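Local coordinates for tubulin-like protein CetZ (PDB 3ZID), which binds GTP and, as an archaeal cytoskeletal GTPase of the tubulin/FtsZ superfamily, is probably involved in controlling cell shape, at residues Glu95-Arg100 with His126-Arg131; Gln154-Cys159 with Val329-Lys334; Tyr261-Asn264 with Gly268-Gly271. One frame throughout, in Å; residues are numbered along the deposited sequence.

Contact 1: Glu95-Arg100 with His126-Arg131; sequences EEIEKR and HELKKR
Glu98 OE2 meets Arg131 at the edge of its guanidinium, forming a salt bridge 3.4 Å from NE. The two side chains cross at about a right angle, with the carboxylate and guanidinium planes only 23° apart. A water reinforces the pair: it accepts from Arg131 NE at 2.6 Å and donates to Glu98 OE2 at 2.9 Å. Deeper between the helices, Ile97 CD1 touches Leu128 CD2 at 4.0 Å. These two side chains also reach Leu7 of the strand 3-9, so the contact joins helices 79-98 and 117-131 where they pack side by side on the central parallel sheet of the Rossmann-like GTPase domain. Behind the first shell, Glu127 fixes the rotation of the arginine. The Arg131 chain runs extended to NE and then turns about the CD-NE bond (chi4 78°), which brings NH1 back to its own helix, 2.7 Å from Glu127 O and 2.6 Å from Glu127 OE1. The other carboxylate oxygen of Glu127 is held by Lys130 NZ. A leucine at position Arg131 would probably leave Glu98 and the water without their NE partner and Glu127 OE1 without its guanidinium. Leu94, a turn before Glu98, packs against both Glu127 and Arg131.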
ATOM      1  N   GLU A  95     -11.312 -15.574  13.056  1.00 51.24           N
ATOM      2  CA  GLU A  95     -12.561 -15.570  13.806  1.00 53.75           C
ATOM      3  C   GLU A  95     -13.096 -14.150  13.953  1.00 45.18           C
ATOM      4  O   GLU A  95     -14.281 -13.887  13.739  1.00 40.77           O
ATOM      5  CB  GLU A  95     -12.361 -16.219  15.174  1.00 59.84           C
ATOM      6  CG  GLU A  95     -13.506 -15.999  16.136  1.00 74.10           C
ATOM      7  CD  GLU A  95     -13.335 -16.773  17.432  1.00 88.12           C
ATOM      8  OE1 GLU A  95     -12.323 -17.502  17.559  1.00 91.70           O
ATOM      9  OE2 GLU A  95     -14.218 -16.665  18.312  1.00 92.67           O
ATOM     10  N   GLU A  96     -12.203 -13.230  14.300  1.00 44.79           N
ATOM     11  CA  GLU A  96     -12.574 -11.838  14.483  1.00 48.86           C
ATOM     12  C   GLU A  96     -13.160 -11.242  13.211  1.00 46.40           C
ATOM     13  O   GLU A  96     -14.103 -10.446  13.258  1.00 46.45           O
ATOM     14  CB  GLU A  96     -11.366 -11.019  14.940  1.00 57.61           C
ATOM     15  CG  GLU A  96     -11.666  -9.538  15.142  1.00 68.46           C
ATOM     16  CD  GLU A  96     -12.847  -9.272  16.057  1.00 77.47           C
ATOM     17  OE1 GLU A  96     -13.044 -10.042  17.024  1.00 80.36           O
ATOM     18  OE2 GLU A  96     -13.591  -8.301  15.782  1.00 76.20           O
ATOM     19  N   ILE A  97     -12.604 -11.638  12.074  1.00 45.92           N
ATOM     20  CA  ILE A  97     -13.106 -11.183  10.783  1.00 42.45           C
ATOM     21  C   ILE A  97     -14.473 -11.780  10.472  1.00 41.12           C
ATOM     22  O   ILE A  97     -15.406 -11.060  10.113  1.00 36.91           O
ATOM     23  CB  ILE A  97     -12.110 -11.535   9.668  1.00 36.22           C
ATOM     24  CG1 ILE A  97     -10.832 -10.719   9.858  1.00 31.98           C
ATOM     25  CG2 ILE A  97     -12.738 -11.326   8.302  1.00 27.76           C
ATOM     26  CD1 ILE A  97      -9.650 -11.244   9.105  1.00 36.08           C
ATOM     27  N   GLU A  98     -14.597 -13.095  10.638  1.00 48.40           N
ATOM     28  CA  GLU A  98     -15.849 -13.787  10.331  1.00 52.88           C
ATOM     29  C   GLU A  98     -17.030 -13.330  11.190  1.00 49.62           C
ATOM     30  O   GLU A  98     -18.175 -13.390  10.750  1.00 51.11           O
ATOM     31  CB  GLU A  98     -15.662 -15.302  10.391  1.00 63.68           C
ATOM     32  CG  GLU A  98     -14.868 -15.835   9.207  1.00 78.63           C
ATOM     33  CD  GLU A  98     -14.287 -17.215   9.442  1.00 93.69           C
ATOM     34  OE1 GLU A  98     -14.413 -17.739  10.572  1.00100.77           O
ATOM     35  OE2 GLU A  98     -13.708 -17.780   8.489  1.00 95.55           O
ATOM     36  N   LYS A  99     -16.748 -12.842  12.393  1.00 53.16           N
ATOM     37  CA  LYS A  99     -17.793 -12.307  13.265  1.00 54.23           C
ATOM     38  C   LYS A  99     -18.533 -11.128  12.642  1.00 52.35           C
ATOM     39  O   LYS A  99     -19.651 -10.817  13.047  1.00 47.45           O
ATOM     40  CB  LYS A  99     -17.190 -11.819  14.587  1.00 56.91           C
ATOM     41  CG  LYS A  99     -16.644 -12.903  15.493  1.00 62.12           C
ATOM     42  CD  LYS A  99     -16.180 -12.309  16.815  1.00 65.89           C
ATOM     43  CE  LYS A  99     -15.699 -13.392  17.773  1.00 72.88           C
ATOM     44  NZ  LYS A  99     -15.300 -12.826  19.092  1.00 75.84           N
ATOM     45  N   ARG A 100     -17.913 -10.482  11.655  1.00 50.11           N
ATOM     46  CA  ARG A 100     -18.473  -9.269  11.083  1.00 44.63           C
ATOM     47  C   ARG A 100     -19.208  -9.497   9.773  1.00 48.59           C
ATOM     48  O   ARG A 100     -19.593  -8.541   9.104  1.00 50.06           O
ATOM     49  CB  ARG A 100     -17.389  -8.211  10.928  1.00 44.49           C
ATOM     50  CG  ARG A 100     -16.608  -8.035  12.198  1.00 45.22           C
ATOM     51  CD  ARG A 100     -15.862  -6.729  12.258  1.00 42.94           C
ATOM     52  NE  ARG A 100     -15.193  -6.604  13.547  1.00 40.72           N
ATOM     53  CZ  ARG A 100     -14.813  -5.454  14.086  1.00 47.12           C
ATOM     54  NH1 ARG A 100     -15.041  -4.309  13.445  1.00 51.86           N
ATOM     55  NH2 ARG A 100     -14.210  -5.453  15.268  1.00 45.43           N
ATOM     56  N   HIS A 126      -4.200 -15.076   1.790  1.00 26.80           N
ATOM     57  CA  HIS A 126      -4.371 -16.444   1.338  1.00 28.68           C
ATOM     58  C   HIS A 126      -5.612 -17.061   1.960  1.00 34.60           C
ATOM     59  O   HIS A 126      -6.439 -17.669   1.280  1.00 34.90           O
ATOM     60  CB  HIS A 126      -3.153 -17.304   1.707  1.00 32.19           C
ATOM     61  CG  HIS A 126      -3.260 -18.722   1.220  1.00 31.06           C
ATOM     62  ND1 HIS A 126      -3.331 -19.046  -0.120  1.00 35.24           N
ATOM     63  CD2 HIS A 126      -3.398 -19.887   1.896  1.00 28.74           C
ATOM     64  CE1 HIS A 126      -3.457 -20.354  -0.248  1.00 34.48           C
ATOM     65  NE2 HIS A 126      -3.496 -20.887   0.959  1.00 37.11           N
ATOM     66  N   GLU A 127      -5.730 -16.913   3.270  1.00 30.42           N
ATOM     67  CA  GLU A 127      -6.853 -17.483   3.985  1.00 29.63           C
ATOM     68  C   GLU A 127      -8.170 -16.810   3.618  1.00 26.87           C
ATOM     69  O   GLU A 127      -9.193 -17.471   3.459  1.00 29.38           O
ATOM     70  CB  GLU A 127      -6.594 -17.411   5.490  1.00 38.16           C
ATOM     71  CG  GLU A 127      -5.476 -18.334   5.946  1.00 42.96           C
ATOM     72  CD  GLU A 127      -5.739 -19.784   5.542  1.00 56.00           C
ATOM     73  OE1 GLU A 127      -6.897 -20.254   5.689  1.00 53.75           O
ATOM     74  OE2 GLU A 127      -4.793 -20.452   5.069  1.00 61.69           O
ATOM     75  N   LEU A 128      -8.128 -15.494   3.440  1.00 28.54           N
ATOM     76  CA  LEU A 128      -9.326 -14.723   3.097  1.00 33.42           C
ATOM     77  C   LEU A 128      -9.905 -15.109   1.734  1.00 37.15           C
ATOM     78  O   LEU A 128     -11.137 -15.172   1.563  1.00 33.35           O
ATOM     79  CB  LEU A 128      -9.032 -13.211   3.138  1.00 30.57           C
ATOM     80  CG  LEU A 128      -8.802 -12.617   4.531  1.00 35.14           C
ATOM     81  CD1 LEU A 128      -8.292 -11.188   4.439  1.00 35.65           C
ATOM     82  CD2 LEU A 128     -10.067 -12.700   5.385  1.00 44.26           C
ATOM     83  N   LYS A 129      -9.021 -15.360   0.768  1.00 32.00           N
ATOM     84  CA  LYS A 129      -9.446 -15.735  -0.580  1.00 34.26           C
ATOM     85  C   LYS A 129     -10.212 -17.045  -0.565  1.00 35.79           C
ATOM     86  O   LYS A 129     -11.129 -17.224  -1.355  1.00 34.67           O
ATOM     87  CB  LYS A 129      -8.269 -15.844  -1.545  1.00 38.26           C
ATOM     88  CG  LYS A 129      -7.718 -14.528  -2.036  1.00 40.02           C
ATOM     89  CD  LYS A 129      -6.573 -14.791  -2.987  1.00 46.77           C
ATOM     90  CE  LYS A 129      -7.055 -15.575  -4.197  1.00 47.67           C
ATOM     91  NZ  LYS A 129      -5.947 -16.368  -4.811  1.00 53.16           N
ATOM     92  N   LYS A 130      -9.807 -17.962   0.314  1.00 41.55           N
ATOM     93  CA  LYS A 130     -10.532 -19.216   0.510  1.00 45.08           C
ATOM     94  C   LYS A 130     -11.931 -18.989   1.069  1.00 46.72           C
ATOM     95  O   LYS A 130     -12.881 -19.613   0.629  1.00 50.30           O
ATOM     96  CB  LYS A 130      -9.800 -20.123   1.494  1.00 39.29           C
ATOM     97  CG  LYS A 130      -8.468 -20.637   1.046  1.00 43.71           C
ATOM     98  CD  LYS A 130      -7.891 -21.483   2.179  1.00 46.89           C
ATOM     99  CE  LYS A 130      -6.422 -21.720   2.024  1.00 48.60           C
ATOM    100  NZ  LYS A 130      -5.879 -22.377   3.246  1.00 54.79           N
ATOM    101  N   ARG A 131     -12.047 -18.087   2.039  1.00 48.12           N
ATOM    102  CA  ARG A 131     -13.295 -17.900   2.770  1.00 49.48           C
ATOM    103  C   ARG A 131     -14.281 -16.981   2.057  1.00 53.30           C
ATOM    104  O   ARG A 131     -15.495 -17.168   2.157  1.00 60.38           O
ATOM    105  CB  ARG A 131     -13.002 -17.379   4.176  1.00 51.97           C
ATOM    106  CG  ARG A 131     -12.478 -18.454   5.107  1.00 65.85           C
ATOM    107  CD  ARG A 131     -11.575 -17.871   6.182  1.00 72.44           C
ATOM    108  NE  ARG A 131     -10.910 -18.911   6.969  1.00 75.01           N
ATOM    109  CZ  ARG A 131      -9.848 -19.605   6.561  1.00 71.77           C
ATOM    110  NH1 ARG A 131      -9.326 -19.388   5.362  1.00 65.76           N
ATOM    111  NH2 ARG A 131      -9.310 -20.524   7.352  1.00 74.03           N
TER
HETATM  112  O   HOH W   1     -11.555 -19.484   9.437  1.00 62.84           O

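Contact 2: Gln154-Cys159 with Val329-Lys334; sequences QNAAFC and VELYEK
Ala157 and Tyr332 bring helix 150-165 of the GTPase domain against the first turns of the long C-terminal helix 326-369, in a close helix-helix packing where their CA atoms stand 5.8 Å apart. The apolar part has two elements. Ala156 CB touches Leu331 CD2 at 4.3 Å, while Leu331 also packs on Leu153 and Leu160 of the helix it faces. Ala156 also packs on Val112, Ser113 and Pro144, and its side chain lies about 8 Å from the bound GDP, which places the junction just behind the nucleotide pocket. Beside this pair, Ala157 CB sits over one face of the Tyr332 ring in a CH-pi contact, 4.0 Å from the centroid and 28° off the normal. Its closest ring atom is CE2, at 3.6 Å, so the methyl is displaced toward that side of the ring. With chi1 at -92°, off a staggered value, the Tyr332 ring reaches across to helix 150-165. Between these segments the polar part is one bond: beyond the methyl contact, Tyr332 OH donates a weak hydrogen bond to the backbone oxygen Ala157 O, 2.6 Å away.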
ATOM      1  N   GLN A 154      15.327  -5.703   2.704  1.00 31.30           N
ATOM      2  CA  GLN A 154      15.231  -7.137   2.480  1.00 34.06           C
ATOM      3  C   GLN A 154      13.834  -7.662   2.687  1.00 27.83           C
ATOM      4  O   GLN A 154      13.347  -8.461   1.899  1.00 26.05           O
ATOM      5  CB  GLN A 154      16.158  -7.904   3.416  1.00 45.76           C
ATOM      6  CG  GLN A 154      17.625  -7.662   3.252  1.00 58.03           C
ATOM      7  CD  GLN A 154      18.407  -8.487   4.246  1.00 63.62           C
ATOM      8  OE1 GLN A 154      17.831  -9.309   4.965  1.00 55.60           O
ATOM      9  NE2 GLN A 154      19.716  -8.261   4.316  1.00 73.08           N
ATOM     10  N   ASN A 155      13.213  -7.221   3.773  1.00 24.26           N
ATOM     11  CA  ASN A 155      11.858  -7.597   4.101  1.00 23.20           C
ATOM     12  C   ASN A 155      10.933  -7.175   2.975  1.00 19.98           C
ATOM     13  O   ASN A 155      10.025  -7.918   2.584  1.00 22.32           O
ATOM     14  CB  ASN A 155      11.428  -6.913   5.398  1.00 28.57           C
ATOM     15  CG  ASN A 155      12.011  -7.572   6.628  1.00 30.07           C
ATOM     16  OD1 ASN A 155      12.555  -8.668   6.552  1.00 25.10           O
ATOM     17  ND2 ASN A 155      11.875  -6.911   7.780  1.00 25.41           N
ATOM     18  N   ALA A 156      11.159  -5.955   2.475  1.00 20.49           N
ATOM     19  CA  ALA A 156      10.334  -5.398   1.402  1.00 25.64           C
ATOM     20  C   ALA A 156      10.345  -6.294   0.175  1.00 29.45           C
ATOM     21  O   ALA A 156       9.300  -6.663  -0.349  1.00 27.89           O
ATOM     22  CB  ALA A 156      10.812  -4.012   1.041  1.00 23.47           C
ATOM     23  N   ALA A 157      11.542  -6.692  -0.240  1.00 26.09           N
ATOM     24  CA  ALA A 157      11.703  -7.511  -1.436  1.00 26.20           C
ATOM     25  C   ALA A 157      10.962  -8.829  -1.338  1.00 28.37           C
ATOM     26  O   ALA A 157      10.265  -9.222  -2.278  1.00 33.61           O
ATOM     27  CB  ALA A 157      13.189  -7.752  -1.727  1.00 30.94           C
ATOM     28  N   PHE A 158      11.118  -9.521  -0.214  1.00 22.50           N
ATOM     29  CA  PHE A 158      10.434 -10.802  -0.033  1.00 30.53           C
ATOM     30  C   PHE A 158       8.932 -10.682   0.199  1.00 29.47           C
ATOM     31  O   PHE A 158       8.160 -11.580  -0.169  1.00 30.29           O
ATOM     32  CB  PHE A 158      11.081 -11.611   1.073  1.00 34.77           C
ATOM     33  CG  PHE A 158      12.467 -12.048   0.734  1.00 35.17           C
ATOM     34  CD1 PHE A 158      12.684 -12.954  -0.295  1.00 39.54           C
ATOM     35  CD2 PHE A 158      13.541 -11.576   1.452  1.00 42.09           C
ATOM     36  CE1 PHE A 158      13.964 -13.362  -0.614  1.00 41.32           C
ATOM     37  CE2 PHE A 158      14.824 -11.990   1.150  1.00 50.17           C
ATOM     38  CZ  PHE A 158      15.033 -12.887   0.118  1.00 44.12           C
ATOM     39  N   CYS A 159       8.523  -9.603   0.851  1.00 24.08           N
ATOM     40  CA  CYS A 159       7.097  -9.384   1.075  1.00 18.87           C
ATOM     41  C   CYS A 159       6.377  -9.164  -0.245  1.00 18.95           C
ATOM     42  O   CYS A 159       5.321  -9.758  -0.501  1.00 26.31           O
ATOM     43  CB  CYS A 159       6.865  -8.182   1.982  1.00 35.80           C
ATOM     44  SG  CYS A 159       5.103  -7.834   2.214  1.00 28.40           S
ATOM     45  N   VAL A 329      12.285  -2.279  -9.273  1.00 39.30           N
ATOM     46  CA  VAL A 329      13.524  -2.992  -9.603  1.00 43.60           C
ATOM     47  C   VAL A 329      14.700  -2.371  -8.841  1.00 40.65           C
ATOM     48  O   VAL A 329      15.524  -3.077  -8.241  1.00 39.72           O
ATOM     49  CB  VAL A 329      13.777  -3.017 -11.120  1.00 43.63           C
ATOM     50  CG1 VAL A 329      15.153  -3.643 -11.440  1.00 44.56           C
ATOM     51  CG2 VAL A 329      12.658  -3.789 -11.815  1.00 41.14           C
ATOM     52  N   GLU A 330      14.715  -1.042  -8.809  1.00 37.00           N
ATOM     53  CA  GLU A 330      15.699  -0.277  -8.056  1.00 41.92           C
ATOM     54  C   GLU A 330      15.704  -0.705  -6.589  1.00 46.89           C
ATOM     55  O   GLU A 330      16.767  -0.875  -5.986  1.00 48.56           O
ATOM     56  CB  GLU A 330      15.390   1.219  -8.198  1.00 53.61           C
ATOM     57  CG  GLU A 330      16.273   2.182  -7.409  1.00 66.24           C
ATOM     58  CD  GLU A 330      15.735   3.621  -7.432  1.00 76.45           C
ATOM     59  OE1 GLU A 330      14.616   3.839  -7.950  1.00 74.17           O
ATOM     60  OE2 GLU A 330      16.420   4.532  -6.909  1.00 81.81           O
ATOM     61  N   LEU A 331      14.509  -0.881  -6.022  1.00 43.49           N
ATOM     62  CA  LEU A 331      14.353  -1.318  -4.632  1.00 38.39           C
ATOM     63  C   LEU A 331      14.958  -2.707  -4.429  1.00 32.86           C
ATOM     64  O   LEU A 331      15.645  -2.966  -3.432  1.00 27.69           O
ATOM     65  CB  LEU A 331      12.876  -1.304  -4.237  1.00 39.42           C
ATOM     66  CG  LEU A 331      12.486  -1.964  -2.921  1.00 39.12           C
ATOM     67  CD1 LEU A 331      13.247  -1.305  -1.789  1.00 48.10           C
ATOM     68  CD2 LEU A 331      11.009  -1.797  -2.686  1.00 37.87           C
ATOM     69  N   TYR A 332      14.678  -3.606  -5.364  1.00 36.95           N
ATOM     70  CA  TYR A 332      15.210  -4.968  -5.300  1.00 39.24           C
ATOM     71  C   TYR A 332      16.739  -5.001  -5.322  1.00 33.60           C
ATOM     72  O   TYR A 332      17.366  -5.699  -4.527  1.00 35.55           O
ATOM     73  CB  TYR A 332      14.644  -5.808  -6.443  1.00 41.79           C
ATOM     74  CG  TYR A 332      13.397  -6.530  -6.024  1.00 48.67           C
ATOM     75  CD1 TYR A 332      12.165  -5.892  -6.050  1.00 48.93           C
ATOM     76  CD2 TYR A 332      13.454  -7.843  -5.564  1.00 54.58           C
ATOM     77  CE1 TYR A 332      11.022  -6.539  -5.650  1.00 51.22           C
ATOM     78  CE2 TYR A 332      12.315  -8.504  -5.161  1.00 56.60           C
ATOM     79  CZ  TYR A 332      11.099  -7.842  -5.204  1.00 56.97           C
ATOM     80  OH  TYR A 332       9.951  -8.483  -4.803  1.00 62.24           O
ATOM     81  N   GLU A 333      17.321  -4.238  -6.235  1.00 24.66           N
ATOM     82  CA  GLU A 333      18.764  -4.151  -6.374  1.00 33.93           C
ATOM     83  C   GLU A 333      19.402  -3.610  -5.094  1.00 33.17           C
ATOM     84  O   GLU A 333      20.446  -4.098  -4.657  1.00 29.07           O
ATOM     85  CB  GLU A 333      19.119  -3.260  -7.571  1.00 39.99           C
ATOM     86  CG  GLU A 333      18.738  -3.833  -8.934  1.00 52.08           C
ATOM     87  CD  GLU A 333      19.028  -2.868 -10.086  1.00 67.25           C
ATOM     88  OE1 GLU A 333      19.383  -1.698  -9.815  1.00 75.01           O
ATOM     89  OE2 GLU A 333      18.867  -3.266 -11.262  1.00 68.86           O
ATOM     90  N   LYS A 334      18.747  -2.650  -4.444  1.00 29.02           N
ATOM     91  CA  LYS A 334      19.287  -2.113  -3.190  1.00 35.88           C
ATOM     92  C   LYS A 334      19.234  -3.143  -2.062  1.00 38.37           C
ATOM     93  O   LYS A 334      20.151  -3.221  -1.241  1.00 49.42           O
ATOM     94  CB  LYS A 334      18.589  -0.802  -2.814  1.00 41.73           C
ATOM     95  CG  LYS A 334      18.940   0.316  -3.795  1.00 51.15           C
ATOM     96  CD  LYS A 334      18.114   1.576  -3.603  1.00 62.04           C
ATOM     97  CE  LYS A 334      18.545   2.670  -4.584  1.00 62.36           C
ATOM     98  NZ  LYS A 334      17.618   3.838  -4.553  1.00 62.21           N
TER

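Contact 3: Tyr261-Asn264 with Gly268-Gly271; sequences YPAN and GEAG
The backbone of Asn264 comes alongside that of Glu269, their CA atoms 5.8 Å apart, and Asn264 O accepts a weak hydrogen bond from Glu269 N at 3.4 Å. The Glu269 side chain closes the other half of the link. Its OE1 accepts a hydrogen bond from Asn264 N at 2.8 Å, nearly straight (N-H...acceptor angle 174°), although the donor lies well above the carboxylate plane, 54° out of it. One residue therefore meets both the N-H and the C=O of Asn264, the first firmly through its carboxylate and the second weakly through its own amide. Glu269 CG stands beside its backbone N, anti to the carbonyl carbon (chi1 -61°), and the extended chain beyond it passes alongside Asn264 O, 3.4 Å from CG, before OE1 arrives at the amide. OE1 also lies 3.7 Å from Ala263 CA. The buried Glu269 side chain also touches Arg324 and Pro326. Asn264 turns its own amide group elsewhere: CG is anti to the backbone N, and OD1 accepts from the backbone N of Ala267, bracing the connection inside the loop. Just ahead, Pro262 centres an inverse gamma turn, with Ala263 N bonded to Tyr261 O at 2.7 Å. Gly268, with a positive phi, redirects the chain into Glu269, whose backbone pairs with Glu323. The arrangement is a short loop pinned by a side-chain-to-backbone bond, leading straight into strand 270-279, an inner strand of the mixed sheet in the C-terminal domain of this tubulin/FtsZ-type fold.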
ATOM      1  N   TYR A 261       2.680   6.420  -5.781  1.00 16.79           N
ATOM      2  CA  TYR A 261       3.876   5.757  -6.233  1.00 23.56           C
ATOM      3  C   TYR A 261       4.212   6.442  -7.558  1.00 28.15           C
ATOM      4  O   TYR A 261       3.344   6.572  -8.401  1.00 26.49           O
ATOM      5  CB  TYR A 261       3.596   4.256  -6.427  1.00 18.03           C
ATOM      6  CG  TYR A 261       4.731   3.494  -7.104  1.00 23.97           C
ATOM      7  CD1 TYR A 261       4.795   3.387  -8.488  1.00 28.25           C
ATOM      8  CD2 TYR A 261       5.742   2.891  -6.355  1.00 27.53           C
ATOM      9  CE1 TYR A 261       5.830   2.695  -9.106  1.00 33.87           C
ATOM     10  CE2 TYR A 261       6.777   2.199  -6.965  1.00 25.26           C
ATOM     11  CZ  TYR A 261       6.814   2.104  -8.334  1.00 31.59           C
ATOM     12  OH  TYR A 261       7.844   1.427  -8.933  1.00 32.28           O
ATOM     13  N   PRO A 262       5.478   6.856  -7.750  1.00 26.43           N
ATOM     14  CA  PRO A 262       5.866   7.683  -8.905  1.00 29.90           C
ATOM     15  C   PRO A 262       5.935   6.948 -10.245  1.00 31.90           C
ATOM     16  O   PRO A 262       6.998   6.932 -10.870  1.00 29.94           O
ATOM     17  CB  PRO A 262       7.271   8.172  -8.531  1.00 34.17           C
ATOM     18  CG  PRO A 262       7.814   7.112  -7.646  1.00 33.97           C
ATOM     19  CD  PRO A 262       6.620   6.591  -6.855  1.00 33.11           C
ATOM     20  N   ALA A 263       4.825   6.372 -10.693  1.00 31.68           N
ATOM     21  CA  ALA A 263       4.762   5.801 -12.040  1.00 32.88           C
ATOM     22  C   ALA A 263       4.794   6.922 -13.086  1.00 29.29           C
ATOM     23  O   ALA A 263       4.296   8.026 -12.859  1.00 33.53           O
ATOM     24  CB  ALA A 263       3.529   4.947 -12.211  1.00 29.10           C
ATOM     25  N   ASN A 264       5.435   6.656 -14.212  1.00 29.43           N
ATOM     26  CA  ASN A 264       5.508   7.636 -15.291  1.00 36.13           C
ATOM     27  C   ASN A 264       4.529   7.265 -16.389  1.00 39.52           C
ATOM     28  O   ASN A 264       4.841   6.439 -17.250  1.00 42.40           O
ATOM     29  CB  ASN A 264       6.931   7.736 -15.856  1.00 38.02           C
ATOM     30  CG  ASN A 264       7.110   8.912 -16.824  1.00 40.65           C
ATOM     31  OD1 ASN A 264       6.166   9.363 -17.478  1.00 39.03           O
ATOM     32  ND2 ASN A 264       8.338   9.398 -16.922  1.00 41.05           N
ATOM     33  N   GLY A 268       4.356   5.466 -20.692  1.00 35.50           N
ATOM     34  CA  GLY A 268       3.591   4.262 -20.971  1.00 41.00           C
ATOM     35  C   GLY A 268       3.711   3.137 -19.942  1.00 42.59           C
ATOM     36  O   GLY A 268       3.463   1.974 -20.265  1.00 39.69           O
ATOM     37  N   GLU A 269       4.040   3.486 -18.699  1.00 44.73           N
ATOM     38  CA  GLU A 269       4.162   2.499 -17.618  1.00 38.90           C
ATOM     39  C   GLU A 269       2.817   1.981 -17.093  1.00 36.50           C
ATOM     40  O   GLU A 269       2.769   0.971 -16.390  1.00 41.48           O
ATOM     41  CB  GLU A 269       4.996   3.068 -16.476  1.00 36.96           C
ATOM     42  CG  GLU A 269       6.415   3.419 -16.918  1.00 44.30           C
ATOM     43  CD  GLU A 269       7.302   3.880 -15.779  1.00 47.34           C
ATOM     44  OE1 GLU A 269       6.781   4.200 -14.682  1.00 42.89           O
ATOM     45  OE2 GLU A 269       8.531   3.919 -15.984  1.00 52.67           O
ATOM     46  N   ALA A 270       1.736   2.684 -17.411  1.00 27.07           N
ATOM     47  CA  ALA A 270       0.398   2.271 -16.995  1.00 28.53           C
ATOM     48  C   ALA A 270      -0.332   1.615 -18.154  1.00 29.76           C
ATOM     49  O   ALA A 270      -0.457   2.211 -19.219  1.00 32.37           O
ATOM     50  CB  ALA A 270      -0.412   3.475 -16.473  1.00 24.16           C
ATOM     51  N   GLY A 271      -0.786   0.379 -17.951  1.00 27.07           N
ATOM     52  CA  GLY A 271      -1.546  -0.341 -18.966  1.00 27.69           C
ATOM     53  C   GLY A 271      -3.050  -0.121 -18.921  1.00 27.44           C
ATOM     54  O   GLY A 271      -3.702  -0.077 -19.962  1.00 29.49           O
TER

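In the fold
Contact 1 is complete before contact 2 opens along the chain, whereas contact 3 falls between the two halves of contact 2. Contact 1 lies on the parallel sheet of the GTPase domain, away from the annotated sites. Contact 3 belongs to the mixed sheet that follows, on the opposite side of the chain's centre, with contact centres about 33 Å apart. Contact 2 connects these regions, since helix 150-165 comes from the GTPase domain and helix 326-369 leaves the mixed sheet after strand 315-322. Contacts 2 and 3 approach to about 6 Å between nearest atoms, and Tyr261 and Glu269 touch the start of helix 326-369, whose first turns lie between the two domains while the rest extends away.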